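Tumor necrosis factor receptor superfamily member 16 (Rattus norvegicus, PDB 4F42) binds neurotrophins with low affinity as a receptor of the tumour necrosis factor receptor superfamily and probably signals inside the cell through its death domain. Local coordinates at residues A[2-7]-A[58-63]; A[12-17]-A[48-53]; A[26-31]-A[69-74]. All coordinates share one frame; numbering follows the deposited sequence.

How the contacts relate
The three contacts tie together four of the six helices of one death domain, its N-terminal segment and the loop between helices 48-56 and 64-73. Contact 1 has the widest sequence separation of the three, 51 residues, and joins that segment to that loop. Between its two ends lie both segments of contact 2, where helices 10-19 and 48-56 meet; the centres are about 13 Å apart and Tyr-5 packs on both sides of contact 2. Contact 3 joins helices 24-32 and 64-73, its centre about 14 Å from contact 2, linked by Leu-52 on Ala-29, and about 16 Å from contact 1 without touching it. Its segments alternate with the others', so helices distant in sequence pack together in one compact domain.

Contact 1 of 3, residues A[2-7]-A[58-63]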
loop_
_atom_site.group_PDB
_atom_site.type_symbol
_atom_site.label_atom_id
_atom_site.label_comp_id
_atom_site.label_asym_id
_atom_site.label_seq_id
_atom_site.Cartn_x
_atom_site.Cartn_y
_atom_site.Cartn_z
ATOM N N GLY A 2 -14.821 4.427 -0.822
ATOM C CA GLY A 2 -15.275 5.481 -1.778
ATOM C C GLY A 2 -14.134 6.136 -2.552
ATOM O O GLY A 2 -14.135 6.166 -3.801
ATOM N N ASN A 3 -13.161 6.669 -1.817
ATOM C CA ASN A 3 -12.067 7.393 -2.443
ATOM C C ASN A 3 -10.972 6.463 -2.960
ATOM O O ASN A 3 -10.478 5.610 -2.223
ATOM C CB ASN A 3 -11.506 8.516 -1.536
ATOM C CG ASN A 3 -11.476 8.148 -0.038
ATOM O OD1 ASN A 3 -12.105 7.184 0.414
ATOM N ND2 ASN A 3 -10.747 8.950 0.739
ATOM N N LEU A 4 -10.635 6.618 -4.242
ATOM C CA LEU A 4 -9.507 5.920 -4.845
ATOM C C LEU A 4 -8.233 6.322 -4.126
ATOM O O LEU A 4 -8.039 7.499 -3.814
ATOM C CB LEU A 4 -9.369 6.263 -6.333
ATOM C CG LEU A 4 -10.368 5.756 -7.377
ATOM C CD1 LEU A 4 -10.042 6.364 -8.737
ATOM C CD2 LEU A 4 -10.402 4.229 -7.473
ATOM N N TYR A 5 -7.371 5.349 -3.860
ATOM C CA TYR A 5 -6.065 5.638 -3.285
ATOM C C TYR A 5 -5.298 6.665 -4.137
ATOM O O TYR A 5 -4.774 7.640 -3.610
ATOM C CB TYR A 5 -5.233 4.360 -3.092
ATOM C CG TYR A 5 -3.854 4.680 -2.566
ATOM C CD1 TYR A 5 -3.635 4.863 -1.198
ATOM C CD2 TYR A 5 -2.777 4.862 -3.438
ATOM C CE1 TYR A 5 -2.381 5.196 -0.711
ATOM C CE2 TYR A 5 -1.515 5.198 -2.957
ATOM C CZ TYR A 5 -1.324 5.360 -1.597
ATOM O OH TYR A 5 -0.077 5.697 -1.121
ATOM N N SER A 6 -5.258 6.438 -5.449
ATOM C CA SER A 6 -4.502 7.272 -6.387
ATOM C C SER A 6 -4.894 8.750 -6.399
ATOM O O SER A 6 -4.137 9.576 -6.891
ATOM C CB SER A 6 -4.597 6.699 -7.813
ATOM O OG SER A 6 -5.910 6.814 -8.350
ATOM N N SER A 7 -6.073 9.070 -5.866
ATOM C CA SER A 7 -6.596 10.440 -5.834
ATOM C C SER A 7 -6.167 11.226 -4.605
ATOM O O SER A 7 -6.322 12.446 -4.565
ATOM C CB SER A 7 -8.126 10.426 -5.898
ATOM O OG SER A 7 -8.568 9.885 -7.130
ATOM N N ALA A 58 -3.997 1.412 -9.980
ATOM C CA ALA A 58 -4.529 1.501 -11.344
ATOM C C ALA A 58 -5.952 0.941 -11.468
ATOM O O ALA A 58 -6.751 1.460 -12.260
ATOM C CB ALA A 58 -3.594 0.816 -12.340
ATOM N N GLN A 59 -6.264 -0.104 -10.694
ATOM C CA GLN A 59 -7.598 -0.724 -10.714
ATOM C C GLN A 59 -8.654 0.208 -10.129
ATOM O O GLN A 59 -8.328 1.162 -9.414
ATOM C CB GLN A 59 -7.612 -2.034 -9.931
ATOM C CG GLN A 59 -6.393 -2.920 -10.127
ATOM C CD GLN A 59 -6.058 -3.718 -8.874
ATOM O OE1 GLN A 59 -6.401 -3.317 -7.754
ATOM N NE2 GLN A 59 -5.384 -4.852 -9.055
ATOM N N ASP A 60 -9.924 -0.080 -10.414
ATOM C CA ASP A 60 -11.012 0.762 -9.920
ATOM C C ASP A 60 -11.438 0.415 -8.494
ATOM O O ASP A 60 -12.109 1.205 -7.826
ATOM C CB ASP A 60 -12.214 0.716 -10.862
ATOM C CG ASP A 60 -12.896 2.074 -10.999
ATOM O OD1 ASP A 60 -12.245 3.111 -10.688
ATOM O OD2 ASP A 60 -14.081 2.103 -11.422
ATOM N N SER A 61 -11.043 -0.769 -8.037
ATOM C CA SER A 61 -11.341 -1.213 -6.684
ATOM C C SER A 61 -10.195 -0.913 -5.702
ATOM O O SER A 61 -10.190 -1.402 -4.569
ATOM C CB SER A 61 -11.632 -2.712 -6.700
ATOM O OG SER A 61 -10.568 -3.390 -7.344
ATOM N N ALA A 62 -9.225 -0.119 -6.151
ATOM C CA ALA A 62 -8.108 0.293 -5.317
ATOM C C ALA A 62 -8.452 1.559 -4.537
ATOM O O ALA A 62 -7.927 2.637 -4.815
ATOM C CB ALA A 62 -6.857 0.486 -6.158
ATOM N N THR A 63 -9.342 1.410 -3.560
ATOM C CA THR A 63 -9.762 2.507 -2.698
ATOM C C THR A 63 -8.893 2.580 -1.451
ATOM O O THR A 63 -8.237 1.605 -1.078
ATOM C CB THR A 63 -11.223 2.322 -2.236
ATOM O OG1 THR A 63 -11.369 1.028 -1.631
ATOM C CG2 THR A 63 -12.200 2.451 -3.416
HETATM O O HOH W 1 -6.332 3.883 -6.621
#
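Tyr-5 donates its backbone N-H to Ala-62 O (N to O 2.9 Å), a nearly straight bond (167°) that arrives in the carbonyl plane on a lone pair. It belongs to a single beta bridge between Leu-4 and Thr-63, beside the inverse gamma turn centred on Ala-62. The same Ala-62 oxygen accepts from water 1, which in turn takes the Ser-6 N-H, so two donors grip it. Leu-4 can be followed outward: its CB only grazes Ala-62 O, CG stands anti to the carbonyl carbon (chi1 -71°), and the branch CD2 reaches Asp-60, 3.5 Å from Asp-60 O and 3.9 Å from Asp-60 OD1. On the other side of the bridge, Thr-63 sets CB 3.4 Å from Asn-3 O, while its OG1 is turned to Ala-66 N as the N-cap of helix 64-73. The ring of Tyr-5 leads away, packing against Arg-13, Val-16, Leu-53, Trp-56 and Leu-67 of three helices. Side chains here mainly set carbons against oxygens; the main-chain bond and water 1 do the holding, fastening the N-terminal segment of the death domain to the loop before helix 64-73.

Contact 2 of 3, residues A[12-17]-A[48-53]; sequences KREEVE and PVRALL. With MNB (5-mercapto-2-nitro-benzoic acid), chain B; MNB (5-mercapto-2-nitro-benzoic acid), chain C.
Arg-50 reaches from helix 48-56 to two glutamates of helix 10-19, in a salt-bridge network that ties two helices of the death-domain bundle together. The axes of the two helical segments approach to 10.3 Å and run at 117° to each other. With CG anti to the backbone N (chi1 177°) and a bend at chi3, the arginine brings its guanidinium beside both carboxylates. It takes Glu-17 side-on: NE donates to Glu-17 OE2 at 3.2 Å in the guanidinium plane, and NH2 donates to Glu-17 OE1 at 3.0 Å on the syn lone pair. NE also shares itself with OE1, which therefore accepts twice, although the two planes are turned 52° apart. The terminal nitrogen NH2 has a second charge to serve, since Glu-14 OE1 lies 2.8 Å from it in a salt bridge whose hydrogen bond is bent and weak. Water 2 completes a small ring, donating to Glu-14 OE1 and accepting from Arg-50 NH1. An alanine in place of Arg-50 would probably leave two neighbouring carboxylates without their shared cation. Below the charges, Val-49 CG1 rests against Glu-17 CA, and Val-16 CG1 meets Leu-53 CD1 at 4.4 Å. One 5-mercapto-2-nitro-benzoic acid molecule, chain C, is bound elsewhere on helix 10-19: Lys-12, extended beyond CG, donates from Lys-12 NZ to MNB O11 at 3.1 Å, with a weaker bond to O12. The chain B molecule lies at the Arg-50 end and covers one face of the guanidinium, its C4 standing 3.9 Å above that plane and offset toward the rim.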
loop_
_atom_site.group_PDB
_atom_site.type_symbol
_atom_site.label_atom_id
_atom_site.label_comp_id
_atom_site.label_asym_id
_atom_site.label_seq_id
_atom_site.Cartn_x
_atom_site.Cartn_y
_atom_site.Cartn_z
ATOM N N LYS A 12 -0.533 12.993 1.720
ATOM C CA LYS A 12 -1.111 11.826 2.391
ATOM C C LYS A 12 -0.435 10.535 1.937
ATOM O O LYS A 12 -0.088 9.688 2.756
ATOM C CB LYS A 12 -2.623 11.743 2.149
ATOM C CG LYS A 12 -3.481 12.687 3.018
ATOM C CD LYS A 12 -4.967 12.637 2.581
ATOM C CE LYS A 12 -5.855 13.742 3.199
ATOM N NZ LYS A 12 -7.324 13.486 2.967
ATOM N N ARG A 13 -0.234 10.394 0.630
ATOM C CA ARG A 13 0.398 9.196 0.085
ATOM C C ARG A 13 1.826 8.973 0.588
ATOM O O ARG A 13 2.232 7.831 0.817
ATOM C CB ARG A 13 0.317 9.168 -1.438
ATOM C CG ARG A 13 -1.098 8.893 -1.928
ATOM C CD ARG A 13 -1.164 8.616 -3.407
ATOM N NE ARG A 13 -0.999 9.829 -4.199
ATOM C CZ ARG A 13 0.132 10.194 -4.795
ATOM N NH1 ARG A 13 1.220 9.435 -4.696
ATOM N NH2 ARG A 13 0.171 11.326 -5.492
ATOM N N GLU A 14 2.572 10.053 0.796
ATOM C CA GLU A 14 3.907 9.929 1.381
ATOM C C GLU A 14 3.905 9.529 2.876
ATOM O O GLU A 14 4.870 8.937 3.356
ATOM C CB GLU A 14 4.772 11.168 1.086
ATOM C CG GLU A 14 5.188 11.256 -0.407
ATOM C CD GLU A 14 6.212 12.359 -0.721
ATOM O OE1 GLU A 14 7.077 12.139 -1.606
ATOM O OE2 GLU A 14 6.148 13.446 -0.095
ATOM N N GLU A 15 2.821 9.825 3.599
ATOM C CA GLU A 15 2.648 9.305 4.962
ATOM C C GLU A 15 2.417 7.788 4.917
ATOM O O GLU A 15 3.087 7.022 5.609
ATOM C CB GLU A 15 1.485 9.996 5.689
ATOM C CG GLU A 15 1.723 11.461 6.087
ATOM C CD GLU A 15 0.407 12.219 6.374
ATOM O OE1 GLU A 15 -0.586 11.577 6.831
ATOM O OE2 GLU A 15 0.366 13.458 6.138
ATOM N N VAL A 16 1.470 7.368 4.085
ATOM C CA VAL A 16 1.207 5.952 3.832
ATOM C C VAL A 16 2.509 5.213 3.477
ATOM O O VAL A 16 2.841 4.204 4.105
ATOM C CB VAL A 16 0.134 5.773 2.719
ATOM C CG1 VAL A 16 -0.023 4.319 2.338
ATOM C CG2 VAL A 16 -1.201 6.354 3.165
ATOM N N GLU A 17 3.245 5.741 2.497
ATOM C CA GLU A 17 4.511 5.150 2.043
ATOM C C GLU A 17 5.545 5.017 3.161
ATOM O O GLU A 17 6.245 4.010 3.249
ATOM C CB GLU A 17 5.111 5.977 0.905
ATOM C CG GLU A 17 4.476 5.737 -0.450
ATOM C CD GLU A 17 4.868 6.786 -1.473
ATOM O OE1 GLU A 17 5.927 7.416 -1.304
ATOM O OE2 GLU A 17 4.114 6.985 -2.447
ATOM N N PRO A 48 10.067 1.147 -4.115
ATOM C CA PRO A 48 9.263 -0.058 -4.311
ATOM C C PRO A 48 7.824 0.089 -3.806
ATOM O O PRO A 48 6.898 -0.341 -4.495
ATOM C CB PRO A 48 10.028 -1.127 -3.532
ATOM C CG PRO A 48 11.428 -0.613 -3.456
ATOM C CD PRO A 48 11.285 0.870 -3.331
ATOM N N VAL A 49 7.640 0.702 -2.638
ATOM C CA VAL A 49 6.297 0.929 -2.097
ATOM C C VAL A 49 5.458 1.781 -3.053
ATOM O O VAL A 49 4.359 1.392 -3.439
ATOM C CB VAL A 49 6.311 1.616 -0.698
ATOM C CG1 VAL A 49 4.990 1.382 -0.005
ATOM C CG2 VAL A 49 7.463 1.093 0.175
ATOM N N ARG A 50 5.989 2.939 -3.435
ATOM C CA ARG A 50 5.301 3.836 -4.360
ATOM C C ARG A 50 4.969 3.152 -5.694
ATOM O O ARG A 50 3.864 3.309 -6.222
ATOM C CB ARG A 50 6.137 5.087 -4.603
ATOM C CG ARG A 50 5.540 6.049 -5.615
ATOM C CD ARG A 50 6.369 7.306 -5.688
ATOM N NE ARG A 50 6.399 8.015 -4.407
ATOM C CZ ARG A 50 7.118 9.110 -4.162
ATOM N NH1 ARG A 50 7.894 9.642 -5.110
ATOM N NH2 ARG A 50 7.060 9.677 -2.957
ATOM N N ALA A 51 5.935 2.402 -6.223
ATOM C CA ALA A 51 5.751 1.636 -7.460
ATOM C C ALA A 51 4.631 0.593 -7.336
ATOM O O ALA A 51 3.827 0.441 -8.250
ATOM C CB ALA A 51 7.072 0.972 -7.882
ATOM N N LEU A 52 4.576 -0.094 -6.197
ATOM C CA LEU A 52 3.566 -1.113 -5.940
ATOM C C LEU A 52 2.180 -0.506 -5.918
ATOM O O LEU A 52 1.279 -0.978 -6.601
ATOM C CB LEU A 52 3.824 -1.819 -4.607
ATOM C CG LEU A 52 2.689 -2.750 -4.161
ATOM C CD1 LEU A 52 2.914 -4.152 -4.682
ATOM C CD2 LEU A 52 2.572 -2.752 -2.646
ATOM N N LEU A 53 2.024 0.546 -5.124
ATOM C CA LEU A 53 0.754 1.219 -4.939
ATOM C C LEU A 53 0.258 1.946 -6.186
ATOM O O LEU A 53 -0.945 2.067 -6.381
ATOM C CB LEU A 53 0.847 2.167 -3.739
ATOM C CG LEU A 53 1.125 1.446 -2.405
ATOM C CD1 LEU A 53 1.507 2.424 -1.319
ATOM C CD2 LEU A 53 -0.059 0.570 -1.967
HETATM C C6 MNB B . 11.285 6.209 -0.003
HETATM C C1 MNB B . 10.426 6.634 1.005
HETATM C C2 MNB B . 9.242 7.494 0.663
HETATM C C3 MNB B . 9.057 7.832 -0.680
HETATM C C4 MNB B . 9.950 7.378 -1.649
HETATM C C5 MNB B . 11.047 6.577 -1.321
HETATM S S5 MNB B . 12.120 6.065 -2.539
HETATM C C10 MNB B . 10.751 6.190 2.398
HETATM O O12 MNB B . 11.029 7.048 3.261
HETATM O O11 MNB B . 10.752 4.965 2.651
HETATM N N7 MNB B . 8.316 7.976 1.629
HETATM O O9 MNB B . 7.591 8.947 1.397
HETATM O O8 MNB B . 8.223 7.438 2.718
HETATM C C6 MNB C . -8.296 8.861 6.739
HETATM C C1 MNB C . -7.438 9.349 5.756
HETATM C C2 MNB C . -6.252 8.523 5.348
HETATM C C3 MNB C . -6.058 7.287 5.961
HETATM C C4 MNB C . -6.944 6.850 6.933
HETATM C C5 MNB C . -8.040 7.618 7.317
HETATM S S5 MNB C . -9.072 6.998 8.509
HETATM C C10 MNB C . -7.726 10.694 5.156
HETATM O O12 MNB C . -7.274 11.694 5.745
HETATM O O11 MNB C . -8.400 10.796 4.106
HETATM N N7 MNB C . -5.332 8.925 4.359
HETATM O O9 MNB C . -4.271 8.337 4.226
HETATM O O8 MNB C . -5.580 9.847 3.599
HETATM O O HOH W 2 8.986 12.189 -3.587
#

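Contact 3 of 3, residues A[26-31]-A[69-74]; sequences RHLAGE and AALRRI
His-27 opens the contact on helix 24-32, its CB 4.1 Å from Ile-74 CD1 and its backbone O beside Ile-74 CG2, while the imidazole leads away from the other helix. Leu-28 follows. Its CG lies opposite the backbone N (chi1 172°), which carries CD1 across to the methyl of Ala-70 at 3.6 Å and to Leu-71 CD2 at 4.0 Å. Behind that branch, Ile-74 CD1 lies against the backbone of Leu-28, near N and CA. One turn on, Glu-31 spans both the apolar and the charged part of the contact. Its CB meets Ile-74 CG2 at 3.7 Å, and its CG, also anti to N, sits over the last turn of helix 64-73, 3.5 Å from Ala-70 O. A bend at chi2 (57°) then turns the carboxylate across the CB-to-CD part of Arg-73, with Glu-31 OE2 3.4 Å from Arg-73 CD. The two side chains cross at about a right angle, and the charges stay beyond salt-bridge range, OE2 lying 4.2 Å from Arg-73 NH1 and well out of the guanidinium plane. The apolar centre is thus closed on one margin by a charged pair. Within the death-domain bundle, segments 26-31 and 69-73 run at 110° to each other, with Leu-20 touching both Leu-28 and Leu-71, helix 77-84 packed on Leu-71 through Ile-79 and Val-80, and helix 36-41 touching Ala-29 through Ile-39.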
loop_
_atom_site.group_PDB
_atom_site.type_symbol
_atom_site.label_atom_id
_atom_site.label_comp_id
_atom_site.label_asym_id
_atom_site.label_seq_id
_atom_site.Cartn_x
_atom_site.Cartn_y
_atom_site.Cartn_z
ATOM N N ARG A 26 5.963 -5.435 1.362
ATOM C CA ARG A 26 5.943 -6.828 0.895
ATOM C C ARG A 26 4.785 -7.622 1.516
ATOM O O ARG A 26 4.062 -8.325 0.816
ATOM C CB ARG A 26 7.287 -7.517 1.160
ATOM C CG ARG A 26 8.498 -6.775 0.568
ATOM C CD ARG A 26 9.799 -7.551 0.750
ATOM N NE ARG A 26 9.684 -8.868 0.123
ATOM C CZ ARG A 26 10.169 -9.185 -1.079
ATOM N NH1 ARG A 26 10.845 -8.290 -1.798
ATOM N NH2 ARG A 26 9.985 -10.408 -1.555
ATOM N N HIS A 27 4.600 -7.487 2.825
ATOM C CA HIS A 27 3.519 -8.179 3.531
ATOM C C HIS A 27 2.168 -7.730 2.974
ATOM O O HIS A 27 1.298 -8.555 2.683
ATOM C CB HIS A 27 3.604 -7.933 5.049
ATOM C CG HIS A 27 4.986 -8.097 5.615
ATOM N ND1 HIS A 27 5.456 -7.338 6.665
ATOM C CD2 HIS A 27 6.006 -8.916 5.258
ATOM C CE1 HIS A 27 6.699 -7.696 6.942
ATOM N NE2 HIS A 27 7.054 -8.654 6.104
ATOM N N LEU A 28 2.024 -6.418 2.801
ATOM C CA LEU A 28 0.807 -5.825 2.242
ATOM C C LEU A 28 0.544 -6.287 0.814
ATOM O O LEU A 28 -0.581 -6.660 0.474
ATOM C CB LEU A 28 0.882 -4.299 2.304
ATOM C CG LEU A 28 -0.195 -3.486 1.601
ATOM C CD1 LEU A 28 -1.538 -3.698 2.276
ATOM C CD2 LEU A 28 0.190 -2.024 1.634
ATOM N N ALA A 29 1.579 -6.260 -0.019
ATOM C CA ALA A 29 1.449 -6.697 -1.396
ATOM C C ALA A 29 0.934 -8.136 -1.459
ATOM O O ALA A 29 0.050 -8.440 -2.255
ATOM C CB ALA A 29 2.752 -6.560 -2.117
ATOM N N GLY A 30 1.469 -9.007 -0.601
ATOM C CA GLY A 30 0.970 -10.376 -0.474
ATOM C C GLY A 30 -0.535 -10.409 -0.271
ATOM O O GLY A 30 -1.244 -11.134 -0.967
ATOM N N GLU A 31 -1.014 -9.599 0.676
ATOM C CA GLU A 31 -2.439 -9.468 0.987
ATOM C C GLU A 31 -3.258 -8.918 -0.188
ATOM O O GLU A 31 -4.408 -9.313 -0.394
ATOM C CB GLU A 31 -2.618 -8.594 2.238
ATOM C CG GLU A 31 -4.054 -8.354 2.695
ATOM C CD GLU A 31 -4.848 -9.629 2.985
ATOM O OE1 GLU A 31 -4.252 -10.663 3.386
ATOM O OE2 GLU A 31 -6.090 -9.586 2.827
ATOM N N ALA A 69 -8.426 -1.962 4.814
ATOM C CA ALA A 69 -8.866 -3.353 5.046
ATOM C C ALA A 69 -7.708 -4.356 4.948
ATOM O O ALA A 69 -7.558 -5.221 5.817
ATOM C CB ALA A 69 -9.965 -3.743 4.075
ATOM N N ALA A 70 -6.899 -4.229 3.890
ATOM C CA ALA A 70 -5.710 -5.074 3.694
ATOM C C ALA A 70 -4.749 -5.005 4.877
ATOM O O ALA A 70 -4.171 -6.018 5.265
ATOM C CB ALA A 70 -4.991 -4.710 2.401
ATOM N N LEU A 71 -4.602 -3.817 5.455
ATOM C CA LEU A 71 -3.691 -3.606 6.575
ATOM C C LEU A 71 -4.181 -4.251 7.863
ATOM O O LEU A 71 -3.388 -4.855 8.582
ATOM C CB LEU A 71 -3.408 -2.115 6.786
ATOM C CG LEU A 71 -2.537 -1.426 5.733
ATOM C CD1 LEU A 71 -2.647 0.109 5.839
ATOM C CD2 LEU A 71 -1.073 -1.873 5.836
ATOM N N ARG A 72 -5.468 -4.114 8.169
ATOM C CA ARG A 72 -6.068 -4.837 9.288
ATOM C C ARG A 72 -5.811 -6.338 9.164
ATOM O O ARG A 72 -5.521 -7.000 10.147
ATOM C CB ARG A 72 -7.581 -4.603 9.357
ATOM C CG ARG A 72 -8.009 -3.170 9.732
ATOM C CD ARG A 72 -9.529 -3.043 9.978
ATOM N NE ARG A 72 -10.318 -3.409 8.803
ATOM C CZ ARG A 72 -10.776 -4.635 8.559
ATOM N NH1 ARG A 72 -10.551 -5.615 9.416
ATOM N NH2 ARG A 72 -11.469 -4.880 7.456
ATOM N N ARG A 73 -5.903 -6.860 7.944
ATOM C CA ARG A 73 -5.801 -8.295 7.707
ATOM C C ARG A 73 -4.409 -8.877 7.921
ATOM O O ARG A 73 -4.290 -10.034 8.301
ATOM C CB ARG A 73 -6.336 -8.656 6.324
ATOM C CG ARG A 73 -7.836 -8.737 6.306
ATOM C CD ARG A 73 -8.378 -8.220 5.004
ATOM N NE ARG A 73 -9.768 -8.592 4.812
ATOM C CZ ARG A 73 -10.454 -8.361 3.699
ATOM N NH1 ARG A 73 -9.865 -7.744 2.678
ATOM N NH2 ARG A 73 -11.727 -8.745 3.604
ATOM N N ILE A 74 -3.369 -8.087 7.670
ATOM C CA ILE A 74 -2.004 -8.488 8.024
ATOM C C ILE A 74 -1.652 -8.092 9.476
ATOM O O ILE A 74 -0.479 -8.022 9.843
ATOM C CB ILE A 74 -0.933 -7.940 7.021
ATOM C CG1 ILE A 74 -0.949 -6.413 6.964
ATOM C CG2 ILE A 74 -1.092 -8.577 5.632
ATOM C CD1 ILE A 74 0.274 -5.818 6.319
HETATM O O HOH W 3 -7.455 -7.815 1.935
#